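Local coordinates for protein amidase, hydantoinase/carbamoylase family (Paraburkholderia phymatum, PDB 6C0D) that probably hydrolyses N-carbamoyl-L-amino acids as a zinc-dependent, homodimeric amidase of the peptidase M20 family, at residues 223-228 / 287-292; 217-222 / 293-298; 20-25 / 397-402. One frame throughout, in Å; residues are numbered along the deposited sequence.

Contact 1: residues 223-228 / 287-292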
loop_
_atom_site.group_PDB
_atom_site.type_symbol
_atom_site.label_atom_id
_atom_site.label_comp_id
_atom_site.label_asym_id
_atom_site.label_seq_id
_atom_site.Cartn_x
_atom_site.Cartn_y
_atom_site.Cartn_z
ATOM N N GLN A 223 3.978 10.009 10.119
ATOM C CA GLN A 223 4.387 9.310 8.912
ATOM C C GLN A 223 5.880 9.070 9.001
ATOM O O GLN A 223 6.640 9.930 9.456
ATOM C CB GLN A 223 4.102 10.116 7.646
ATOM C CG GLN A 223 2.664 10.235 7.240
ATOM C CD GLN A 223 2.538 10.871 5.872
ATOM O OE1 GLN A 223 3.529 11.004 5.149
ATOM N NE2 GLN A 223 1.328 11.271 5.509
ATOM N N LEU A 224 6.305 7.903 8.568
ATOM C CA LEU A 224 7.720 7.585 8.504
ATOM C C LEU A 224 8.041 7.211 7.068
ATOM O O LEU A 224 7.494 6.229 6.542
ATOM C CB LEU A 224 8.054 6.454 9.467
ATOM C CG LEU A 224 9.523 6.091 9.576
ATOM C CD1 LEU A 224 10.358 7.271 10.072
ATOM C CD2 LEU A 224 9.591 4.958 10.531
ATOM N N ARG A 225 8.891 8.013 6.429
ATOM C CA ARG A 225 9.276 7.835 5.035
ATOM C C ARG A 225 10.657 7.209 4.951
ATOM O O ARG A 225 11.535 7.522 5.761
ATOM C CB ARG A 225 9.305 9.173 4.289
ATOM C CG ARG A 225 7.964 9.852 4.107
ATOM C CD ARG A 225 8.142 11.163 3.329
ATOM N NE ARG A 225 6.879 11.880 3.159
ATOM C CZ ARG A 225 6.784 13.186 2.929
ATOM N NH1 ARG A 225 7.880 13.928 2.857
ATOM N NH2 ARG A 225 5.592 13.755 2.793
ATOM N N PHE A 226 10.852 6.357 3.946
ATOM C CA PHE A 226 12.122 5.699 3.681
ATOM C C PHE A 226 12.519 6.022 2.255
ATOM O O PHE A 226 11.709 5.862 1.336
ATOM C CB PHE A 226 12.006 4.188 3.902
ATOM C CG PHE A 226 11.714 3.853 5.324
ATOM C CD1 PHE A 226 10.406 3.879 5.799
ATOM C CD2 PHE A 226 12.750 3.604 6.210
ATOM C CE1 PHE A 226 10.120 3.613 7.138
ATOM C CE2 PHE A 226 12.478 3.337 7.558
ATOM C CZ PHE A 226 11.158 3.346 8.019
ATOM N N ILE A 227 13.737 6.529 2.079
ATOM C CA ILE A 227 14.199 6.979 0.776
ATOM C C ILE A 227 15.386 6.119 0.402
ATOM O O ILE A 227 16.467 6.247 0.993
ATOM C CB ILE A 227 14.572 8.465 0.762
ATOM C CG1 ILE A 227 13.361 9.345 1.131
ATOM C CG2 ILE A 227 15.074 8.843 -0.617
ATOM C CD1 ILE A 227 13.177 9.552 2.622
ATOM N N GLY A 228 15.184 5.242 -0.574
ATOM C CA GLY A 228 16.239 4.401 -1.081
ATOM C C GLY A 228 16.449 4.650 -2.563
ATOM O O GLY A 228 16.541 5.805 -2.988
ATOM N N LYS A 287 11.119 4.212 -2.706
ATOM C CA LYS A 287 10.525 4.965 -1.606
ATOM C C LYS A 287 9.458 4.113 -0.942
ATOM O O LYS A 287 8.851 3.248 -1.579
ATOM C CB LYS A 287 9.892 6.288 -2.066
ATOM C CG LYS A 287 10.881 7.292 -2.654
ATOM C CD LYS A 287 10.170 8.581 -3.085
ATOM C CE LYS A 287 11.160 9.584 -3.681
ATOM N NZ LYS A 287 10.482 10.797 -4.241
ATOM N N ALA A 288 9.217 4.383 0.341
ATOM C CA ALA A 288 8.225 3.653 1.115
ATOM C C ALA A 288 7.794 4.539 2.277
ATOM O O ALA A 288 8.600 5.311 2.809
ATOM C CB ALA A 288 8.781 2.327 1.635
ATOM N N VAL A 289 6.533 4.413 2.688
ATOM C CA VAL A 289 6.014 5.213 3.796
ATOM C C VAL A 289 5.072 4.355 4.628
ATOM O O VAL A 289 4.311 3.538 4.094
ATOM C CB VAL A 289 5.313 6.497 3.287
ATOM C CG1 VAL A 289 4.158 6.144 2.371
ATOM C CG2 VAL A 289 4.818 7.360 4.469
ATOM N N LEU A 290 5.153 4.513 5.950
ATOM C CA LEU A 290 4.178 3.890 6.830
ATOM C C LEU A 290 3.497 4.983 7.641
ATOM O O LEU A 290 4.061 6.060 7.859
ATOM C CB LEU A 290 4.809 2.838 7.768
ATOM C CG LEU A 290 5.810 3.246 8.871
ATOM C CD1 LEU A 290 5.123 3.886 10.118
ATOM C CD2 LEU A 290 6.588 2.027 9.311
ATOM N N HIS A 291 2.282 4.693 8.081
ATOM C CA HIS A 291 1.565 5.530 9.030
ATOM C C HIS A 291 1.545 4.819 10.377
ATOM O O HIS A 291 1.205 3.629 10.449
ATOM C CB HIS A 291 0.143 5.803 8.534
ATOM C CG HIS A 291 0.096 6.554 7.238
ATOM N ND1 HIS A 291 -1.031 7.214 6.799
ATOM C CD2 HIS A 291 1.039 6.749 6.287
ATOM C CE1 HIS A 291 -0.774 7.797 5.640
ATOM N NE2 HIS A 291 0.475 7.530 5.309
ATOM N N LEU A 292 1.936 5.537 11.434
ATOM C CA LEU A 292 2.066 4.994 12.776
ATOM C C LEU A 292 1.204 5.814 13.726
ATOM O O LEU A 292 1.234 7.050 13.683
ATOM C CB LEU A 292 3.523 5.036 13.262
ATOM C CG LEU A 292 3.788 4.604 14.705
ATOM C CD1 LEU A 292 3.606 3.080 14.822
ATOM C CD2 LEU A 292 5.183 5.008 15.151
#

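Contact 2: residues 217-222 / 293-298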
loop_
_atom_site.group_PDB
_atom_site.type_symbol
_atom_site.label_atom_id
_atom_site.label_comp_id
_atom_site.label_asym_id
_atom_site.label_seq_id
_atom_site.Cartn_x
_atom_site.Cartn_y
_atom_site.Cartn_z
ATOM N N VAL A 217 -7.078 8.453 26.724
ATOM C CA VAL A 217 -5.662 8.327 26.359
ATOM C C VAL A 217 -5.240 9.501 25.485
ATOM O O VAL A 217 -6.048 10.095 24.759
ATOM C CB VAL A 217 -5.382 6.994 25.632
ATOM C CG1 VAL A 217 -5.621 5.793 26.574
ATOM C CG2 VAL A 217 -6.248 6.906 24.379
ATOM N N GLY A 218 -3.959 9.872 25.592
ATOM C CA GLY A 218 -3.368 10.757 24.611
ATOM C C GLY A 218 -3.017 10.001 23.337
ATOM O O GLY A 218 -2.988 8.768 23.323
ATOM N N ILE A 219 -2.764 10.749 22.261
ATOM C CA ILE A 219 -2.555 10.172 20.925
ATOM C C ILE A 219 -1.363 10.841 20.243
ATOM O O ILE A 219 -1.169 12.058 20.360
ATOM C CB ILE A 219 -3.817 10.323 20.043
ATOM C CG1 ILE A 219 -5.044 9.714 20.757
ATOM C CG2 ILE A 219 -3.614 9.601 18.686
ATOM C CD1 ILE A 219 -6.387 10.028 20.102
ATOM N N ARG A 220 -0.574 10.040 19.505
ATOM C CA ARG A 220 0.426 10.557 18.580
ATOM C C ARG A 220 0.253 9.864 17.237
ATOM O O ARG A 220 -0.074 8.672 17.186
ATOM C CB ARG A 220 1.856 10.327 19.083
ATOM C CG ARG A 220 2.225 11.168 20.288
ATOM C CD ARG A 220 2.259 12.661 19.937
ATOM N NE ARG A 220 2.777 13.441 21.063
ATOM C CZ ARG A 220 2.060 13.798 22.131
ATOM N NH1 ARG A 220 0.767 13.490 22.234
ATOM N NH2 ARG A 220 2.642 14.482 23.099
ATOM N N GLU A 221 0.457 10.624 16.160
ATOM C CA GLU A 221 0.447 10.077 14.806
ATOM C C GLU A 221 1.666 10.584 14.056
ATOM O O GLU A 221 2.055 11.743 14.212
ATOM C CB GLU A 221 -0.837 10.467 14.070
ATOM C CG GLU A 221 -2.052 9.712 14.642
ATOM C CD GLU A 221 -3.364 10.131 14.025
ATOM O OE1 GLU A 221 -3.461 11.269 13.522
ATOM O OE2 GLU A 221 -4.298 9.319 14.043
ATOM N N PHE A 222 2.270 9.706 13.251
ATOM C CA PHE A 222 3.443 10.055 12.465
ATOM C C PHE A 222 3.364 9.374 11.111
ATOM O O PHE A 222 2.776 8.294 10.975
ATOM C CB PHE A 222 4.743 9.604 13.134
ATOM C CG PHE A 222 5.057 10.333 14.409
ATOM C CD1 PHE A 222 5.845 11.474 14.388
ATOM C CD2 PHE A 222 4.602 9.852 15.627
ATOM C CE1 PHE A 222 6.148 12.146 15.558
ATOM C CE2 PHE A 222 4.889 10.537 16.812
ATOM C CZ PHE A 222 5.676 11.676 16.770
ATOM N N GLN A 293 0.447 5.130 14.572
ATOM C CA GLN A 293 -0.313 5.789 15.631
ATOM C C GLN A 293 0.056 5.121 16.941
ATOM O O GLN A 293 0.325 3.922 16.964
ATOM C CB GLN A 293 -1.822 5.659 15.396
ATOM C CG GLN A 293 -2.692 6.379 16.434
ATOM C CD GLN A 293 -4.163 6.111 16.170
ATOM O OE1 GLN A 293 -4.727 5.162 16.700
ATOM N NE2 GLN A 293 -4.774 6.928 15.313
ATOM N N PHE A 294 0.077 5.885 18.036
ATOM C CA PHE A 294 0.152 5.218 19.328
ATOM C C PHE A 294 -0.586 6.049 20.372
ATOM O O PHE A 294 -0.795 7.258 20.212
ATOM C CB PHE A 294 1.598 4.897 19.771
ATOM C CG PHE A 294 2.555 6.071 19.777
ATOM C CD1 PHE A 294 3.308 6.370 18.643
ATOM C CD2 PHE A 294 2.770 6.815 20.943
ATOM C CE1 PHE A 294 4.232 7.419 18.652
ATOM C CE2 PHE A 294 3.700 7.877 20.957
ATOM C CZ PHE A 294 4.430 8.171 19.810
ATOM N N ARG A 295 -1.034 5.357 21.419
ATOM C CA ARG A 295 -1.873 5.964 22.451
ATOM C C ARG A 295 -1.496 5.404 23.807
ATOM O O ARG A 295 -1.135 4.233 23.925
ATOM C CB ARG A 295 -3.374 5.697 22.228
ATOM C CG ARG A 295 -3.858 5.981 20.805
ATOM C CD ARG A 295 -5.388 5.914 20.716
ATOM N NE ARG A 295 -5.831 5.845 19.320
ATOM C CZ ARG A 295 -7.016 6.258 18.885
ATOM N NH1 ARG A 295 -7.891 6.783 19.737
ATOM N NH2 ARG A 295 -7.322 6.170 17.593
ATOM N N ASP A 296 -1.618 6.246 24.837
ATOM C CA ASP A 296 -1.381 5.784 26.191
ATOM C C ASP A 296 -2.018 6.776 27.161
ATOM O O ASP A 296 -2.145 7.963 26.861
ATOM C CB ASP A 296 0.114 5.640 26.479
ATOM C CG ASP A 296 0.382 4.748 27.675
ATOM O OD1 ASP A 296 0.212 3.513 27.532
ATOM O OD2 ASP A 296 0.720 5.274 28.766
ATOM N N ALA A 297 -2.404 6.272 28.329
ATOM C CA ALA A 297 -2.981 7.139 29.358
ATOM C C ALA A 297 -1.935 7.876 30.180
ATOM O O ALA A 297 -2.284 8.822 30.904
ATOM C CB ALA A 297 -3.845 6.305 30.309
ATOM N N ASN A 298 -0.668 7.453 30.111
ATOM C CA ASN A 298 0.374 7.989 30.975
ATOM C C ASN A 298 1.213 9.001 30.200
ATOM O O ASN A 298 1.913 8.612 29.244
ATOM C CB ASN A 298 1.250 6.850 31.505
ATOM C CG ASN A 298 2.255 7.316 32.558
ATOM O OD1 ASN A 298 3.152 8.090 32.269
ATOM N ND2 ASN A 298 2.105 6.827 33.780
#

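Contact 3: residues 20-25 / 397-402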
loop_
_atom_site.group_PDB
_atom_site.type_symbol
_atom_site.label_atom_id
_atom_site.label_comp_id
_atom_site.label_asym_id
_atom_site.label_seq_id
_atom_site.Cartn_x
_atom_site.Cartn_y
_atom_site.Cartn_z
ATOM N N ARG A 20 -39.375 3.191 29.308
ATOM C CA ARG A 20 -39.242 4.542 28.775
ATOM C C ARG A 20 -37.848 4.769 28.194
ATOM O O ARG A 20 -37.697 5.387 27.132
ATOM C CB ARG A 20 -39.541 5.552 29.895
ATOM C CG ARG A 20 -39.539 7.020 29.489
ATOM C CD ARG A 20 -40.054 7.889 30.646
ATOM N NE ARG A 20 -39.184 7.792 31.824
ATOM C CZ ARG A 20 -39.489 8.288 33.023
ATOM N NH1 ARG A 20 -40.642 8.921 33.211
ATOM N NH2 ARG A 20 -38.636 8.160 34.036
ATOM N N LEU A 21 -36.816 4.293 28.897
ATOM C CA LEU A 21 -35.439 4.416 28.413
ATOM C C LEU A 21 -35.261 3.750 27.051
ATOM O O LEU A 21 -34.774 4.373 26.099
ATOM C CB LEU A 21 -34.486 3.785 29.421
ATOM C CG LEU A 21 -33.041 3.647 28.956
ATOM C CD1 LEU A 21 -32.379 5.029 28.965
ATOM C CD2 LEU A 21 -32.307 2.659 29.859
ATOM N N LEU A 22 -35.633 2.471 26.948
ATOM C CA LEU A 22 -35.468 1.744 25.691
ATOM C C LEU A 22 -36.336 2.333 24.581
ATOM O O LEU A 22 -35.917 2.379 23.417
ATOM C CB LEU A 22 -35.784 0.257 25.899
ATOM C CG LEU A 22 -34.684 -0.393 26.745
ATOM C CD1 LEU A 22 -35.132 -1.741 27.321
ATOM C CD2 LEU A 22 -33.432 -0.547 25.908
ATOM N N ASP A 23 -37.559 2.771 24.912
ATOM C CA ASP A 23 -38.429 3.371 23.892
ATOM C C ASP A 23 -37.766 4.594 23.266
ATOM O O ASP A 23 -37.794 4.772 22.042
ATOM C CB ASP A 23 -39.787 3.769 24.489
ATOM C CG ASP A 23 -40.690 2.571 24.808
ATOM O OD1 ASP A 23 -40.331 1.413 24.485
ATOM O OD2 ASP A 23 -41.778 2.803 25.391
ATOM N N ASP A 24 -37.179 5.464 24.099
ATOM C CA ASP A 24 -36.502 6.653 23.573
ATOM C C ASP A 24 -35.267 6.279 22.751
ATOM O O ASP A 24 -35.004 6.893 21.712
ATOM C CB ASP A 24 -36.102 7.601 24.701
ATOM C CG ASP A 24 -37.255 8.482 25.180
ATOM O OD1 ASP A 24 -38.279 8.603 24.466
ATOM O OD2 ASP A 24 -37.121 9.069 26.267
ATOM N N LEU A 25 -34.484 5.292 23.202
ATOM C CA LEU A 25 -33.338 4.863 22.401
ATOM C C LEU A 25 -33.780 4.358 21.036
ATOM O O LEU A 25 -33.128 4.638 20.021
ATOM C CB LEU A 25 -32.538 3.779 23.126
ATOM C CG LEU A 25 -31.548 4.346 24.139
ATOM C CD1 LEU A 25 -30.979 3.197 24.933
ATOM C CD2 LEU A 25 -30.433 5.125 23.437
ATOM N N THR A 397 -25.640 -3.820 22.053
ATOM C CA THR A 397 -25.522 -4.098 23.484
ATOM C C THR A 397 -26.828 -4.735 23.945
ATOM O O THR A 397 -27.904 -4.261 23.566
ATOM C CB THR A 397 -25.250 -2.810 24.271
ATOM O OG1 THR A 397 -24.029 -2.203 23.818
ATOM C CG2 THR A 397 -25.150 -3.109 25.757
ATOM N N ALA A 398 -26.745 -5.810 24.740
ATOM C CA ALA A 398 -27.958 -6.453 25.240
ATOM C C ALA A 398 -28.825 -5.448 25.987
ATOM O O ALA A 398 -28.305 -4.586 26.697
ATOM C CB ALA A 398 -27.610 -7.614 26.170
ATOM N N GLU A 399 -30.151 -5.564 25.832
ATOM C CA GLU A 399 -31.034 -4.580 26.464
ATOM C C GLU A 399 -30.848 -4.551 27.974
ATOM O O GLU A 399 -30.865 -3.480 28.585
ATOM C CB GLU A 399 -32.502 -4.859 26.128
ATOM C CG GLU A 399 -32.828 -4.652 24.650
ATOM C CD GLU A 399 -34.314 -4.436 24.366
ATOM O OE1 GLU A 399 -35.161 -4.634 25.265
ATOM O OE2 GLU A 399 -34.632 -4.050 23.228
ATOM N N GLN A 400 -30.680 -5.712 28.608
ATOM C CA GLN A 400 -30.484 -5.715 30.058
ATOM C C GLN A 400 -29.194 -5.007 30.456
ATOM O O GLN A 400 -29.091 -4.480 31.571
ATOM C CB GLN A 400 -30.494 -7.154 30.585
ATOM C CG GLN A 400 -29.497 -8.067 29.880
ATOM C CD GLN A 400 -29.334 -9.395 30.583
ATOM O OE1 GLN A 400 -28.736 -9.466 31.652
ATOM N NE2 GLN A 400 -29.876 -10.456 29.989
ATOM N N HIS A 401 -28.192 -4.981 29.576
ATOM C CA HIS A 401 -26.982 -4.237 29.924
ATOM C C HIS A 401 -27.129 -2.738 29.654
ATOM O O HIS A 401 -26.517 -1.920 30.359
ATOM C CB HIS A 401 -25.779 -4.818 29.174
ATOM C CG HIS A 401 -25.531 -6.260 29.499
ATOM N ND1 HIS A 401 -24.800 -7.103 28.686
ATOM C CD2 HIS A 401 -25.940 -7.011 30.550
ATOM C CE1 HIS A 401 -24.784 -8.316 29.215
ATOM N NE2 HIS A 401 -25.456 -8.286 30.355
ATOM N N ILE A 402 -27.933 -2.365 28.653
ATOM C CA ILE A 402 -28.283 -0.948 28.486
ATOM C C ILE A 402 -29.005 -0.433 29.731
ATOM O O ILE A 402 -28.718 0.660 30.237
ATOM C CB ILE A 402 -29.148 -0.758 27.226
ATOM C CG1 ILE A 402 -28.383 -1.187 25.971
ATOM C CG2 ILE A 402 -29.650 0.711 27.136
ATOM C CD1 ILE A 402 -29.261 -1.277 24.700
#

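Contact 1: residues 223-228 / 287-292
Q223 lies along one face of the imidazole of H291, with its CG 4.2 Å from the ring centroid and 25° off the normal, a CH-pi contact displaced toward the rim of the ring. The amide continues beside the imidazole with its plane only 10° away; glutamine suits the place because its methylenes can lie on a ring while its polar end stays at a partly exposed surface. CG of Q223 is anti to the carbonyl carbon and the chain beyond is extended, which carries the amide up alongside H291. On the other face of the sheet, the ring of F226 has the backbone O of A288 in plane at its edge, where L290 CD2 also lies, 4.4 Å from F226 CE1. The small A288 side chain sits across from this large ring, their CB atoms 4.4 Å apart. Beside them L224 packs on L290.

The side chains of both faces spring from an antiparallel pair of strands. L224 with L290 and F226 with A288 are the hydrogen-bonded pairs; the bond from F226 N to A288 O, at 2.7 Å, is the shortest of the four. In the non-hydrogen-bonded pairs, CA-H...O contacts such as K287 CA to F226 O (3.3 Å) add to the backbone cohesion.

The alternation gives a mixed, largely polar face, where Q223, R225, K287 and H291 stand with V289 and I227, and an apolar face of L224, F226, A288 and L290. Helices 244-262 and 299-317 pack on the latter, F251 meeting the F226 ring at a steep angle and V313 reaching L224, consistent with the small dimerisation domain of M20 enzymes. Strands 323-328 and 268-277 flank the pair, and F281 of the second subunit meets the ring of H291.

Contact 2: residues 217-222 / 293-298
Q293 OE1 is gripped by two nitrogens of one arginine: R295 NE and R295 NH2 both donate to it at 2.9 Å. The guanidinium approaches side-on, with the oxygen in its plane, yet both nitrogens reach the amide from the same face, above its plane. The other end of that amide is held as well, for Q293 NE2 gives a 2.7 Å hydrogen bond to E221 OE2, directed at the anti lone pair, with carboxylate and amide planes only 15° apart. Glutamine, donor and acceptor at once, thus links an acid to an arginine, and the bonds at both ends fix its rotation. I219 CD1 lies over one face of the guanidinium, 3.6 Å from R295 NH1; that nitrogen also pairs with a sulfonate oxygen of a bound HEPES molecule, probably from the crystallisation liquor. The R295 side chain is about 11 Å from that of the zinc ligand H196.

On the opposite face F294 is the centre. R220 CB sits over its ring, 3.7 Å from the centroid, a CH-pi contact; a bend at chi2 (-66°) then turns the guanidinium away to salt bridges with E306 and E334. F294 CE1 meets the edge of the F222 ring, 3.7 Å from F222 CE2.

Backbone hydrogen bonds join G218 with D296 and R220 with F294 in an antiparallel pair. At the strand end, D296 OD2 accepts from N298 N at 2.9 Å, an Asx turn, and also pairs with R301, while OD1 bonds to T267. N298 caps helix 299-317.

That helix covers the F294 face through L302, while F259 of helix 244-262 meets F294 edge-to-face. This end of the probable dimerisation domain lies nearest the catalytic domain; strand 268-277 flanks 293-296, and S282 of the second subunit bonds to Q293 NE2.

Contact 3: residues 20-25 / 397-402
I402 CG2 is the methyl that three leucines share: L25 CD1 touches it most closely, at 3.6 Å, followed by L22 CD2 at 4.2 Å and L21 CD2 at 4.3 Å. The methyl stands anti to the backbone N of I402, with CG1 anti to the carbonyl carbon (chi1 -61°), so a branched residue can present one methyl to the neighbouring helix. L21 and L22, with L25 a turn later, form an apolar stripe on one side of helix 18-30. The first and last helices of the modelled chain meet here, for I402 belongs to the first turn of helix 399-419, with A398 at the N-cap; no hydrogen bond crosses between the two segments. The side chain of L25 is about 12 Å from the bound zinc ion. Beneath the buried side, L99 packs on I402, W98 on L25, and I106 of helix 102-117 on L25.

Toward solvent the contact thins to a single apolar touch on a charged group, L22 CD1 lying 3.5 Å from E399 OE1. E399 is extended beyond CG, and its other oxygen, OE2, makes a salt bridge with K26 on the helix that carries L22.

Overall arrangement
Contacts 1 and 2 are successive lengths of the same antiparallel pair, strands 210-227 and 283-296, and meet where L292 O probably bonds to F222 N. Contact 1, farther from the chain's centre (its own centre about 29 Å away, against 14 Å for contact 2), is partly buried, with one largely polar and one apolar face; contact 2 is more fully buried, and its polar groups are tied to one another and to surrounding residues. In both, the more polar face approaches the second subunit. Contact 3, also buried, lies on the opposite side of the chain's centre and joins two helices by aliphatic side chains without any backbone bond. The loop it closes encloses both of the others.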